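Long-range contact in actin-binding protein (Saccharomyces cerevisiae, PDB 1HQZ), which binds actin filaments, though not monomers, probably through this N-terminal cofilin-homology domain, and recruits the ARP2/3 complex to filament sides to regulate actin assembly: residues Y66-V71 / E79-I84. Sequence-based numbering, arbitrary orientation.
Sequences YGLARV and EKIIII
Residues 66-71 and 80-84 pair as the two antiparallel strands of a beta hairpin in the middle of the domain's sheet, their short axes 4.6 Å apart at 167°. Three hydrogen-bonded pairs, Gly67 with Ile84, Ala69 with Ile82 and Val71 with Lys80, each supply two N-H...O bonds. Nearest the connecting loop, Lys80 N reaches Val71 O at 2.7 Å in an almost perfectly straight bond. The intervening pairs, Leu68 with Ile83 and Arg70 with Ile81, are non-hydrogen-bonded and sit closer, with CA of Leu68 4.5 Å from CA of Ile83.

This is the central hairpin of the ADF-homology fold, a mixed sheet with helices against both faces. Ala69, Val71, Ile82 and Ile84 face helices 52-56 and 128-136, and CG2 of Ile82 lies 3.9 Å from CB of Ala69. On the other face, Leu68 lays CD1 against two methyls, 3.6 Å from Ile81 CG2 and 3.7 Å from Ile83 CG2, while Ile83 packs on helix 93-110.

Near the loop, Arg70 runs extended from CG to NE, with CG anti to the backbone N (chi1 -178°), which carries its guanidinium across Glu79. CB of Glu79 sits over the guanidinium centre, 3.3 Å from Arg70 CZ. The salt bridge from Arg70 NH1 to Glu79 OE1 is long and acts through charge alone, as the oxygen lies well out of the guanidinium plane and no N-H points at it. A water donates to both Arg70 O and Glu79 OE1, the latter at 2.6 Å, tying the carboxylate to the opposing backbone.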
ATOM      1  N   TYR A  66       3.601  -2.360   2.670  1.00 31.97           N
ATOM      2  CA  TYR A  66       2.651  -1.293   2.444  1.00 30.12           C
ATOM      3  C   TYR A  66       2.314  -1.293   0.976  1.00 30.46           C
ATOM      4  O   TYR A  66       3.193  -1.453   0.128  1.00 29.36           O
ATOM      5  CB  TYR A  66       3.244   0.049   2.880  1.00 29.23           C
ATOM      6  CG  TYR A  66       3.716   0.010   4.318  1.00 27.45           C
ATOM      7  CD1 TYR A  66       4.976  -0.480   4.642  1.00 29.13           C
ATOM      8  CD2 TYR A  66       2.861   0.361   5.355  1.00 29.06           C
ATOM      9  CE1 TYR A  66       5.372  -0.635   5.973  1.00 28.76           C
ATOM     10  CE2 TYR A  66       3.237   0.214   6.686  1.00 28.94           C
ATOM     11  CZ  TYR A  66       4.495  -0.292   6.985  1.00 30.44           C
ATOM     12  OH  TYR A  66       4.853  -0.483   8.293  1.00 28.65           O
ATOM     13  N   GLY A  67       1.025  -1.152   0.689  1.00 30.56           N
ATOM     14  CA  GLY A  67       0.563  -1.139  -0.685  1.00 28.97           C
ATOM     15  C   GLY A  67      -0.114   0.179  -0.994  1.00 28.70           C
ATOM     16  O   GLY A  67      -0.653   0.849  -0.104  1.00 26.19           O
ATOM     17  N   LEU A  68      -0.090   0.540  -2.271  1.00 28.84           N
ATOM     18  CA  LEU A  68      -0.680   1.789  -2.746  1.00 29.57           C
ATOM     19  C   LEU A  68      -1.376   1.477  -4.049  1.00 29.30           C
ATOM     20  O   LEU A  68      -0.781   0.865  -4.936  1.00 28.09           O
ATOM     21  CB  LEU A  68       0.431   2.813  -3.000  1.00 30.17           C
ATOM     22  CG  LEU A  68       0.089   4.133  -3.687  1.00 33.66           C
ATOM     23  CD1 LEU A  68      -0.621   5.049  -2.716  1.00 31.00           C
ATOM     24  CD2 LEU A  68       1.385   4.783  -4.181  1.00 34.33           C
ATOM     25  N   ALA A  69      -2.634   1.876  -4.181  1.00 28.01           N
ATOM     26  CA  ALA A  69      -3.321   1.600  -5.431  1.00 30.17           C
ATOM     27  C   ALA A  69      -4.303   2.682  -5.816  1.00 30.12           C
ATOM     28  O   ALA A  69      -4.961   3.288  -4.966  1.00 29.12           O
ATOM     29  CB  ALA A  69      -4.031   0.254  -5.357  1.00 30.19           C
ATOM     30  N   ARG A  70      -4.391   2.920  -7.116  1.00 31.77           N
ATOM     31  CA  ARG A  70      -5.308   3.908  -7.642  1.00 34.33           C
ATOM     32  C   ARG A  70      -6.438   3.097  -8.251  1.00 33.74           C
ATOM     33  O   ARG A  70      -6.226   2.331  -9.190  1.00 35.58           O
ATOM     34  CB  ARG A  70      -4.626   4.772  -8.697  1.00 33.13           C
ATOM     35  CG  ARG A  70      -5.529   5.853  -9.254  1.00 37.06           C
ATOM     36  CD  ARG A  70      -4.717   6.877 -10.024  1.00 41.65           C
ATOM     37  NE  ARG A  70      -5.445   8.128 -10.204  1.00 42.15           N
ATOM     38  CZ  ARG A  70      -6.101   8.450 -11.309  1.00 45.91           C
ATOM     39  NH1 ARG A  70      -6.112   7.608 -12.320  1.00 46.91           N
ATOM     40  NH2 ARG A  70      -6.732   9.610 -11.415  1.00 46.18           N
ATOM     41  N   VAL A  71      -7.636   3.263  -7.708  1.00 34.41           N
ATOM     42  CA  VAL A  71      -8.774   2.489  -8.175  1.00 36.98           C
ATOM     43  C   VAL A  71     -10.035   3.297  -8.422  1.00 40.34           C
ATOM     44  O   VAL A  71     -10.288   4.316  -7.769  1.00 38.03           O
ATOM     45  CB  VAL A  71      -9.140   1.384  -7.156  1.00 37.07           C
ATOM     46  CG1 VAL A  71      -9.984   0.328  -7.826  1.00 36.67           C
ATOM     47  CG2 VAL A  71      -7.876   0.781  -6.547  1.00 37.80           C
ATOM     48  N   GLU A  79     -11.456   8.260  -9.718  1.00 52.85           N
ATOM     49  CA  GLU A  79     -10.323   7.427  -9.351  1.00 50.71           C
ATOM     50  C   GLU A  79      -9.872   7.840  -7.962  1.00 49.09           C
ATOM     51  O   GLU A  79      -9.638   9.018  -7.708  1.00 49.24           O
ATOM     52  CB  GLU A  79      -9.174   7.639 -10.331  1.00 52.39           C
ATOM     53  CG  GLU A  79      -9.442   7.190 -11.757  1.00 51.65           C
ATOM     54  CD  GLU A  79      -9.245   5.706 -11.949  1.00 51.95           C
ATOM     55  OE1 GLU A  79      -8.708   5.056 -11.030  1.00 52.37           O
ATOM     56  OE2 GLU A  79      -9.615   5.190 -13.021  1.00 52.03           O
ATOM     57  N   LYS A  80      -9.753   6.874  -7.063  1.00 46.18           N
ATOM     58  CA  LYS A  80      -9.323   7.179  -5.713  1.00 44.20           C
ATOM     59  C   LYS A  80      -8.109   6.365  -5.292  1.00 40.02           C
ATOM     60  O   LYS A  80      -7.782   5.341  -5.887  1.00 37.17           O
ATOM     61  CB  LYS A  80     -10.486   6.980  -4.743  1.00 47.20           C
ATOM     62  CG  LYS A  80     -11.599   8.002  -4.965  1.00 48.13           C
ATOM     63  CD  LYS A  80     -12.779   7.749  -4.063  1.00 49.44           C
ATOM     64  CE  LYS A  80     -13.883   8.742  -4.355  1.00 51.49           C
ATOM     65  NZ  LYS A  80     -15.149   8.367  -3.671  1.00 53.68           N
ATOM     66  N   ILE A  81      -7.431   6.845  -4.263  1.00 37.49           N
ATOM     67  CA  ILE A  81      -6.232   6.187  -3.787  1.00 35.98           C
ATOM     68  C   ILE A  81      -6.444   5.458  -2.464  1.00 34.57           C
ATOM     69  O   ILE A  81      -7.012   6.010  -1.504  1.00 34.23           O
ATOM     70  CB  ILE A  81      -5.064   7.213  -3.631  1.00 35.08           C
ATOM     71  CG1 ILE A  81      -4.543   7.684  -4.997  1.00 39.54           C
ATOM     72  CG2 ILE A  81      -3.889   6.556  -2.952  1.00 34.79           C
ATOM     73  CD1 ILE A  81      -5.565   8.178  -5.954  1.00 40.70           C
ATOM     74  N   ILE A  82      -5.996   4.210  -2.418  1.00 32.09           N
ATOM     75  CA  ILE A  82      -6.106   3.432  -1.197  1.00 31.58           C
ATOM     76  C   ILE A  82      -4.701   2.991  -0.780  1.00 31.38           C
ATOM     77  O   ILE A  82      -3.852   2.693  -1.620  1.00 27.82           O
ATOM     78  CB  ILE A  82      -7.026   2.191  -1.385  1.00 31.80           C
ATOM     79  CG1 ILE A  82      -7.033   1.355  -0.101  1.00 33.89           C
ATOM     80  CG2 ILE A  82      -6.564   1.359  -2.577  1.00 32.51           C
ATOM     81  CD1 ILE A  82      -8.045   0.203  -0.087  1.00 30.68           C
ATOM     82  N   ILE A  83      -4.430   3.023   0.517  1.00 30.20           N
ATOM     83  CA  ILE A  83      -3.143   2.563   0.989  1.00 31.17           C
ATOM     84  C   ILE A  83      -3.452   1.428   1.941  1.00 31.62           C
ATOM     85  O   ILE A  83      -4.446   1.470   2.675  1.00 29.84           O
ATOM     86  CB  ILE A  83      -2.346   3.651   1.719  1.00 30.86           C
ATOM     87  CG1 ILE A  83      -3.136   4.183   2.912  1.00 29.51           C
ATOM     88  CG2 ILE A  83      -2.014   4.762   0.752  1.00 32.80           C
ATOM     89  CD1 ILE A  83      -2.305   5.070   3.829  1.00 35.45           C
ATOM     90  N   ILE A  84      -2.614   0.404   1.907  1.00 32.30           N
ATOM     91  CA  ILE A  84      -2.819  -0.751   2.758  1.00 33.21           C
ATOM     92  C   ILE A  84      -1.621  -1.032   3.648  1.00 33.02           C
ATOM     93  O   ILE A  84      -0.497  -1.127   3.176  1.00 33.42           O
ATOM     94  CB  ILE A  84      -3.138  -2.004   1.898  1.00 34.65           C
ATOM     95  CG1 ILE A  84      -4.529  -1.836   1.277  1.00 34.68           C
ATOM     96  CG2 ILE A  84      -3.060  -3.273   2.740  1.00 31.63           C
ATOM     97  CD1 ILE A  84      -4.901  -2.905   0.304  1.00 39.49           C
TER
HETATM   98  O   HOH W   1      -7.137   3.196 -11.831  1.00 44.05           O